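Local atomic coordinates of nitroreductase family protein (PDB entry 4QLX), a protein that uses flavin mononucleotide as an enone reductase, probably converting 10-oxo-11-octadecenoic acid to 10-oxooctadecanoic acid in the saturation of polyunsaturated fatty acids. Residues D17-R22 / L156-A161; V25-D29 / A195-Q201. All coordinates share one frame; numbering follows the deposited sequence.

Contact 1 (D17-R22 / L156-A161); sequences DVMFNR and LLVARA. With FMN (flavin mononucleotide), chain C.
Val18 and Arg160 bring the C-terminal ends of two helices, 15-20 and 137-161, together with their CA atoms 5.9 Å apart. Arg160 reaches across to the carbonyls that helix 15-20 presents in its last turn: NE donates to Val18 O at 2.8 Å, in the carbonyl plane and on a lone pair, while NH2 meets Asp17 O at 2.7 Å from above its plane. Asn21 N takes the opposite face of that same oxygen. The bend at chi3 (53°) turns the guanidinium edge to both acceptors, and Asn21 O lies over one of its faces. An arginine suits this place, since NE and NH2 can serve two successive carbonyls at a helix end. Asp17 OD2 adds a long salt bridge to Arg160 NH2, and Asp165 pairs with NH1. A leucine in its place would probably leave Val18 O without this donor, strip Asp17 O of its second one, and deprive both carboxylates of this cationic partner. Between the helices, Val18 CG1 packs on Leu157 CD2 at 3.9 Å, in a buried seam that Leu15 of the second subunit also lines. Arg22, its CG against Arg160 CD, brings its guanidinium edge to the FMN phosphate, where NH1 donates to O2P at 2.8 Å and NH2 to O3P at 3.0 Å.

Contact 2 (V25-D29 / A195-Q201); sequences VRQFD and AIGKAAQ. With FMN (flavin mononucleotide), chain C; KTC (10-oxooctadecanoic acid), chain I.
Lys198 O receives the amide of Asp29 in a short, nearly straight bond: Asp29 N lies 2.7 Å away, with an angle of 163° at the hydrogen, and approaches almost along the carbonyl axis. A second backbone bond, from Ala200 N to Gln27 O at 3.1 Å, brackets Phe28 and Ala199, which form a single beta bridge. A water bridges the same corner, donating to Asp29 O and accepting from Lys198 N.

Phe28 lies alongside the end of strand 188-197. With CG anti to its carbonyl carbon (chi1 -52°), the ring runs back along the strand: Ile196 C sits over one face toward the rim, and CE1 meets Ala195 CB at 4.0 Å. Phe28 CD2 comes within 3.5 Å of Gly197 N. Glycine suits that position, because a CB there would crowd Phe28 CB. The small methyl of Ala195 likewise leaves room for the aromatic ring, and Ala87 packs on it as well. In this nitroreductase fold the loop after helix 15-20 is thus fastened to strand 188-197, an inner strand of the antiparallel sheet and the last along the chain. Val25 CG1 adds an apolar touch to Ala199 CB at 4.1 Å, a branched chain against a methyl.

Arg26 points away from this seam into the active site. Its extended chain carries NE to FMN O2, 2.7 Å away at the guanidinium edge, and NH2 makes a weak bond to FMN N1. This cation is well placed to stabilise negative charge that probably gathers near N1 and O2 in the reduced flavin. Over one guanidinium face, offset toward the rim, passes C14 of 10-oxooctadecanoic acid, 3.6 Å from Arg26 NH1.

Overall arrangement
The two contacts serve opposite ends of one FMN. Contact 1 includes Arg22, which binds the phosphate, and contact 2 anchors the loop from which Arg26 reaches the pyrimidine side of the isoalloxazine. The side chain of Arg22 is about 8 Å from that of Arg26 at their nearest atoms, and Ser24, between them in sequence, is bonded to the same cofactor. The contact centres lie 14 Å from each other, and the contacts touch where Ala159 CB of helix 137-161 packs against Ile196 CG2 of strand 188-197, at 4.2 Å. Contact 1 also borders the second subunit, whose Cys53 and Arg120 hold the fatty acid that passes over Arg26.

Contact 1 (D17-R22 / L156-A161)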
loop_
_atom_site.group_PDB
_atom_site.type_symbol
_atom_site.label_atom_id
_atom_site.label_comp_id
_atom_site.label_asym_id
_atom_site.label_seq_id
_atom_site.Cartn_x
_atom_site.Cartn_y
_atom_site.Cartn_z
ATOM N N ASP A 17 6.647 -11.476 9.951
ATOM C CA ASP A 17 8.045 -11.255 9.601
ATOM C C ASP A 17 8.167 -10.404 8.336
ATOM O O ASP A 17 8.955 -9.460 8.283
ATOM C CB ASP A 17 8.780 -12.582 9.411
ATOM C CG ASP A 17 10.266 -12.388 9.127
ATOM O OD1 ASP A 17 10.985 -11.907 10.021
ATOM O OD2 ASP A 17 10.715 -12.715 8.012
ATOM N N VAL A 18 7.380 -10.730 7.319
ATOM C CA VAL A 18 7.453 -9.982 6.073
ATOM C C VAL A 18 7.146 -8.508 6.295
ATOM O O VAL A 18 7.930 -7.644 5.908
ATOM C CB VAL A 18 6.496 -10.574 5.013
ATOM C CG1 VAL A 18 6.332 -9.609 3.838
ATOM C CG2 VAL A 18 7.033 -11.910 4.535
ATOM N N MET A 19 6.021 -8.221 6.950
ATOM C CA MET A 19 5.566 -6.839 7.126
ATOM C C MET A 19 6.244 -6.062 8.259
ATOM O O MET A 19 6.574 -4.883 8.096
ATOM C CB MET A 19 4.039 -6.825 7.350
ATOM C CG MET A 19 3.426 -5.432 7.459
ATOM S SD MET A 19 1.625 -5.511 7.738
ATOM C CE MET A 19 1.152 -6.625 6.410
ATOM N N PHE A 20 6.441 -6.705 9.407
ATOM C CA PHE A 20 6.912 -5.981 10.598
ATOM C C PHE A 20 8.443 -5.965 10.743
ATOM O O PHE A 20 8.996 -5.192 11.535
ATOM C CB PHE A 20 6.278 -6.583 11.857
ATOM C CG PHE A 20 4.778 -6.629 11.819
ATOM C CD1 PHE A 20 4.055 -5.680 11.102
ATOM C CD2 PHE A 20 4.086 -7.616 12.495
ATOM C CE1 PHE A 20 2.666 -5.714 11.064
ATOM C CE2 PHE A 20 2.691 -7.665 12.457
ATOM C CZ PHE A 20 1.983 -6.706 11.736
ATOM N N ASN A 21 9.125 -6.813 9.983
ATOM C CA ASN A 21 10.591 -6.776 9.921
ATOM C C ASN A 21 11.073 -6.254 8.580
ATOM O O ASN A 21 12.222 -6.484 8.187
ATOM C CB ASN A 21 11.195 -8.157 10.176
ATOM C CG ASN A 21 11.130 -8.557 11.628
ATOM O OD1 ASN A 21 11.342 -7.731 12.519
ATOM N ND2 ASN A 21 10.835 -9.829 11.882
ATOM N N ARG A 22 10.178 -5.567 7.875
ATOM C CA ARG A 22 10.509 -4.912 6.616
ATOM C C ARG A 22 11.327 -3.656 6.885
ATOM O O ARG A 22 10.955 -2.840 7.725
ATOM C CB ARG A 22 9.236 -4.540 5.832
ATOM C CG ARG A 22 9.545 -3.896 4.482
ATOM C CD ARG A 22 8.464 -2.947 4.018
ATOM N NE ARG A 22 8.161 -1.949 5.041
ATOM C CZ ARG A 22 8.894 -0.862 5.273
ATOM N NH1 ARG A 22 9.988 -0.604 4.546
ATOM N NH2 ARG A 22 8.529 -0.031 6.239
ATOM N N LEU A 156 6.530 -4.181 -2.291
ATOM C CA LEU A 156 7.570 -4.192 -1.255
ATOM C C LEU A 156 7.459 -5.449 -0.396
ATOM O O LEU A 156 8.475 -6.027 0.025
ATOM C CB LEU A 156 7.478 -2.945 -0.371
ATOM C CG LEU A 156 7.811 -1.572 -0.954
ATOM C CD1 LEU A 156 7.515 -0.533 0.097
ATOM C CD2 LEU A 156 9.288 -1.475 -1.352
ATOM N N LEU A 157 6.223 -5.874 -0.137
ATOM C CA LEU A 157 5.990 -7.064 0.681
ATOM C C LEU A 157 6.283 -8.314 -0.150
ATOM O O LEU A 157 6.926 -9.244 0.326
ATOM C CB LEU A 157 4.540 -7.086 1.228
ATOM C CG LEU A 157 4.223 -5.877 2.121
ATOM C CD1 LEU A 157 2.774 -5.816 2.580
ATOM C CD2 LEU A 157 5.151 -5.893 3.349
ATOM N N VAL A 158 5.799 -8.320 -1.391
ATOM C CA VAL A 158 6.033 -9.436 -2.296
ATOM C C VAL A 158 7.532 -9.681 -2.422
ATOM O O VAL A 158 7.989 -10.825 -2.355
ATOM C CB VAL A 158 5.413 -9.180 -3.684
ATOM C CG1 VAL A 158 5.912 -10.204 -4.682
ATOM C CG2 VAL A 158 3.892 -9.241 -3.587
ATOM N N ALA A 159 8.290 -8.604 -2.563
ATOM C CA ALA A 159 9.748 -8.708 -2.671
ATOM C C ALA A 159 10.319 -9.546 -1.526
ATOM O O ALA A 159 11.095 -10.482 -1.758
ATOM C CB ALA A 159 10.378 -7.311 -2.697
ATOM N N ARG A 160 9.901 -9.228 -0.299
ATOM C CA ARG A 160 10.359 -9.938 0.894
ATOM C C ARG A 160 9.816 -11.363 0.957
ATOM O O ARG A 160 10.532 -12.285 1.339
ATOM C CB ARG A 160 9.980 -9.159 2.166
ATOM C CG ARG A 160 10.981 -8.051 2.491
ATOM C CD ARG A 160 10.675 -7.290 3.790
ATOM N NE ARG A 160 10.489 -8.147 4.963
ATOM C CZ ARG A 160 11.459 -8.813 5.591
ATOM N NH1 ARG A 160 12.721 -8.766 5.155
ATOM N NH2 ARG A 160 11.157 -9.550 6.653
ATOM N N ALA A 161 8.562 -11.553 0.558
ATOM C CA ALA A 161 7.986 -12.886 0.493
ATOM C C ALA A 161 8.748 -13.796 -0.468
ATOM O O ALA A 161 8.698 -15.022 -0.334
ATOM C CB ALA A 161 6.512 -12.810 0.084
HETATM N N1 FMN C . 14.384 6.388 0.491
HETATM C C2 FMN C . 15.475 6.916 -0.167
HETATM O O2 FMN C . 16.611 6.599 0.162
HETATM N N3 FMN C . 15.320 7.802 -1.200
HETATM C C4 FMN C . 14.051 8.166 -1.587
HETATM O O4 FMN C . 13.898 8.966 -2.500
HETATM C C4A FMN C . 12.948 7.653 -0.924
HETATM N N5 FMN C . 11.692 8.032 -1.320
HETATM C C5A FMN C . 10.578 7.517 -0.700
HETATM C C6 FMN C . 9.342 7.934 -1.158
HETATM C C7 FMN C . 8.193 7.438 -0.569
HETATM C C7M FMN C . 6.847 7.870 -1.057
HETATM C C8 FMN C . 8.296 6.537 0.475
HETATM C C8M FMN C . 7.024 6.027 1.069
HETATM C C9 FMN C . 9.547 6.114 0.937
HETATM C C9A FMN C . 10.710 6.611 0.344
HETATM N N10 FMN C . 11.996 6.240 0.761
HETATM C C10 FMN C . 13.105 6.759 0.116
HETATM C "C1'" FMN C . 12.225 5.269 1.892
HETATM C "C2'" FMN C . 11.905 5.961 3.237
HETATM O "O2'" FMN C . 12.934 6.856 3.601
HETATM C "C3'" FMN C . 11.675 4.958 4.365
HETATM O "O3'" FMN C . 10.483 4.245 4.082
HETATM C "C4'" FMN C . 11.508 5.594 5.753
HETATM O "O4'" FMN C . 12.671 6.270 6.187
HETATM C "C5'" FMN C . 11.141 4.526 6.782
HETATM O "O5'" FMN C . 12.125 3.517 6.842
HETATM P P FMN C . 11.733 1.984 6.525
HETATM O O1P FMN C . 13.011 1.180 6.632
HETATM O O2P FMN C . 11.151 1.880 5.125
HETATM O O3P FMN C . 10.721 1.472 7.524
#

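Contact 2 (V25-D29 / A195-Q201)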
loop_
_atom_site.group_PDB
_atom_site.type_symbol
_atom_site.label_atom_id
_atom_site.label_comp_id
_atom_site.label_asym_id
_atom_site.label_seq_id
_atom_site.Cartn_x
_atom_site.Cartn_y
_atom_site.Cartn_z
ATOM N N VAL A 25 15.947 -1.257 2.208
ATOM C CA VAL A 25 17.320 -1.664 1.884
ATOM C C VAL A 25 17.772 -0.915 0.635
ATOM O O VAL A 25 17.045 -0.878 -0.359
ATOM C CB VAL A 25 17.421 -3.182 1.694
ATOM C CG1 VAL A 25 18.808 -3.592 1.214
ATOM C CG2 VAL A 25 17.057 -3.895 3.008
ATOM N N ARG A 26 18.958 -0.300 0.696
ATOM C CA ARG A 26 19.411 0.590 -0.360
ATOM C C ARG A 26 20.677 0.080 -1.048
ATOM O O ARG A 26 21.015 0.518 -2.149
ATOM C CB ARG A 26 19.647 1.998 0.204
ATOM C CG ARG A 26 18.362 2.735 0.557
ATOM C CD ARG A 26 18.619 4.016 1.346
ATOM N NE ARG A 26 17.355 4.615 1.783
ATOM C CZ ARG A 26 16.750 4.327 2.934
ATOM N NH1 ARG A 26 17.296 3.453 3.782
ATOM N NH2 ARG A 26 15.598 4.910 3.237
ATOM N N GLN A 27 21.369 -0.849 -0.407
ATOM C CA GLN A 27 22.547 -1.462 -1.012
ATOM C C GLN A 27 22.291 -2.937 -1.168
ATOM O O GLN A 27 22.075 -3.646 -0.188
ATOM C CB GLN A 27 23.796 -1.229 -0.164
ATOM C CG GLN A 27 24.164 0.213 0.030
ATOM C CD GLN A 27 25.517 0.358 0.726
ATOM O OE1 GLN A 27 26.292 -0.607 0.824
ATOM N NE2 GLN A 27 25.798 1.557 1.222
ATOM N N PHE A 28 22.290 -3.406 -2.404
ATOM C CA PHE A 28 21.998 -4.803 -2.643
ATOM C C PHE A 28 23.250 -5.541 -3.059
ATOM O O PHE A 28 24.245 -4.924 -3.413
ATOM C CB PHE A 28 20.900 -4.936 -3.701
ATOM C CG PHE A 28 19.685 -4.124 -3.391
ATOM C CD1 PHE A 28 19.584 -2.810 -3.829
ATOM C CD2 PHE A 28 18.663 -4.657 -2.623
ATOM C CE1 PHE A 28 18.464 -2.059 -3.532
ATOM C CE2 PHE A 28 17.538 -3.920 -2.324
ATOM C CZ PHE A 28 17.440 -2.619 -2.768
ATOM N N ASP A 29 23.201 -6.863 -2.994
ATOM C CA ASP A 29 24.281 -7.677 -3.523
ATOM C C ASP A 29 24.254 -7.628 -5.050
ATOM O O ASP A 29 23.319 -8.143 -5.674
ATOM C CB ASP A 29 24.160 -9.113 -3.026
ATOM C CG ASP A 29 25.348 -9.974 -3.433
ATOM O OD1 ASP A 29 26.165 -9.523 -4.268
ATOM O OD2 ASP A 29 25.455 -11.111 -2.931
ATOM N N ALA A 195 13.145 -0.272 -5.872
ATOM C CA ALA A 195 14.391 -0.993 -6.107
ATOM C C ALA A 195 14.325 -2.330 -5.400
ATOM O O ALA A 195 13.946 -2.383 -4.246
ATOM C CB ALA A 195 15.603 -0.176 -5.615
ATOM N N ILE A 196 14.708 -3.405 -6.085
ATOM C CA ILE A 196 14.621 -4.755 -5.524
ATOM C C ILE A 196 15.943 -5.523 -5.678
ATOM O O ILE A 196 16.613 -5.417 -6.709
ATOM C CB ILE A 196 13.494 -5.579 -6.216
ATOM C CG1 ILE A 196 12.148 -4.839 -6.170
ATOM C CG2 ILE A 196 13.374 -6.976 -5.623
ATOM C CD1 ILE A 196 10.977 -5.644 -6.812
ATOM N N GLY A 197 16.315 -6.294 -4.658
ATOM C CA GLY A 197 17.439 -7.213 -4.763
ATOM C C GLY A 197 17.677 -7.953 -3.462
ATOM O O GLY A 197 16.854 -7.875 -2.553
ATOM N N LYS A 198 18.789 -8.683 -3.377
ATOM C CA LYS A 198 19.228 -9.302 -2.123
ATOM C C LYS A 198 19.993 -8.297 -1.299
ATOM O O LYS A 198 20.860 -7.606 -1.823
ATOM C CB LYS A 198 20.136 -10.518 -2.363
ATOM C CG LYS A 198 19.438 -11.842 -2.600
ATOM C CD LYS A 198 18.902 -12.428 -1.302
ATOM C CE LYS A 198 20.017 -12.674 -0.298
ATOM N NZ LYS A 198 19.486 -13.333 0.937
ATOM N N ALA A 199 19.692 -8.235 -0.010
ATOM C CA ALA A 199 20.363 -7.299 0.880
ATOM C C ALA A 199 21.858 -7.572 0.899
ATOM O O ALA A 199 22.287 -8.732 0.890
ATOM C CB ALA A 199 19.785 -7.388 2.288
ATOM N N ALA A 200 22.641 -6.497 0.894
ATOM C CA ALA A 200 24.091 -6.586 1.031
ATOM C C ALA A 200 24.465 -7.302 2.327
ATOM O O ALA A 200 24.083 -6.870 3.417
ATOM C CB ALA A 200 24.708 -5.195 0.992
ATOM N N GLN A 201 25.217 -8.390 2.210
ATOM C CA GLN A 201 25.499 -9.257 3.351
ATOM C C GLN A 201 26.862 -8.996 3.998
ATOM O O GLN A 201 27.705 -8.307 3.426
ATOM C CB GLN A 201 25.408 -10.719 2.913
ATOM C CG GLN A 201 26.158 -11.006 1.623
ATOM C CD GLN A 201 25.806 -12.357 1.037
ATOM O OE1 GLN A 201 24.761 -12.931 1.357
ATOM N NE2 GLN A 201 26.674 -12.875 0.171
HETATM N N1 FMN C . 14.384 6.388 0.491
HETATM C C2 FMN C . 15.475 6.916 -0.167
HETATM O O2 FMN C . 16.611 6.599 0.162
HETATM N N3 FMN C . 15.320 7.802 -1.200
HETATM C C4 FMN C . 14.051 8.166 -1.587
HETATM O O4 FMN C . 13.898 8.966 -2.500
HETATM C C4A FMN C . 12.948 7.653 -0.924
HETATM N N5 FMN C . 11.692 8.032 -1.320
HETATM C C5A FMN C . 10.578 7.517 -0.700
HETATM C C6 FMN C . 9.342 7.934 -1.158
HETATM C C7 FMN C . 8.193 7.438 -0.569
HETATM C C7M FMN C . 6.847 7.870 -1.057
HETATM C C8 FMN C . 8.296 6.537 0.475
HETATM C C8M FMN C . 7.024 6.027 1.069
HETATM C C9 FMN C . 9.547 6.114 0.937
HETATM C C9A FMN C . 10.710 6.611 0.344
HETATM N N10 FMN C . 11.996 6.240 0.761
HETATM C C10 FMN C . 13.105 6.759 0.116
HETATM C "C1'" FMN C . 12.225 5.269 1.892
HETATM C "C2'" FMN C . 11.905 5.961 3.237
HETATM O "O2'" FMN C . 12.934 6.856 3.601
HETATM C "C3'" FMN C . 11.675 4.958 4.365
HETATM O "O3'" FMN C . 10.483 4.245 4.082
HETATM C "C4'" FMN C . 11.508 5.594 5.753
HETATM O "O4'" FMN C . 12.671 6.270 6.187
HETATM C "C5'" FMN C . 11.141 4.526 6.782
HETATM O "O5'" FMN C . 12.125 3.517 6.842
HETATM P P FMN C . 11.733 1.984 6.525
HETATM O O1P FMN C . 13.011 1.180 6.632
HETATM O O2P FMN C . 11.151 1.880 5.125
HETATM O O3P FMN C . 10.721 1.472 7.524
HETATM O O1 KTC I . 22.743 5.363 5.554
HETATM C C17 KTC I . 21.550 5.113 5.398
HETATM O O KTC I . 21.094 3.873 5.590
HETATM C C16 KTC I . 20.587 6.204 4.999
HETATM C C15 KTC I . 19.500 6.311 6.057
HETATM C C14 KTC I . 18.150 6.587 5.412
HETATM C C13 KTC I . 18.135 7.940 4.717
HETATM C C12 KTC I . 16.752 8.264 4.177
HETATM C C11 KTC I . 16.640 9.751 3.869
HETATM C C10 KTC I . 15.257 10.098 3.314
HETATM C C9 KTC I . 15.094 9.594 1.890
HETATM C C8 KTC I . 13.649 9.775 1.503
HETATM O O2 KTC I . 12.768 9.139 2.077
HETATM C C7 KTC I . 13.298 10.757 0.413
HETATM C C6 KTC I . 11.787 10.764 0.230
HETATM C C5 KTC I . 11.439 11.179 -1.189
HETATM C C4 KTC I . 11.144 12.671 -1.243
HETATM C C3 KTC I . 11.440 13.164 -2.646
HETATM C C2 KTC I . 10.376 14.139 -3.118
HETATM C C1 KTC I . 10.960 15.128 -4.129
HETATM C C KTC I . 11.685 14.449 -5.276
HETATM O O HOH W 1 20.566 -7.677 -5.442
#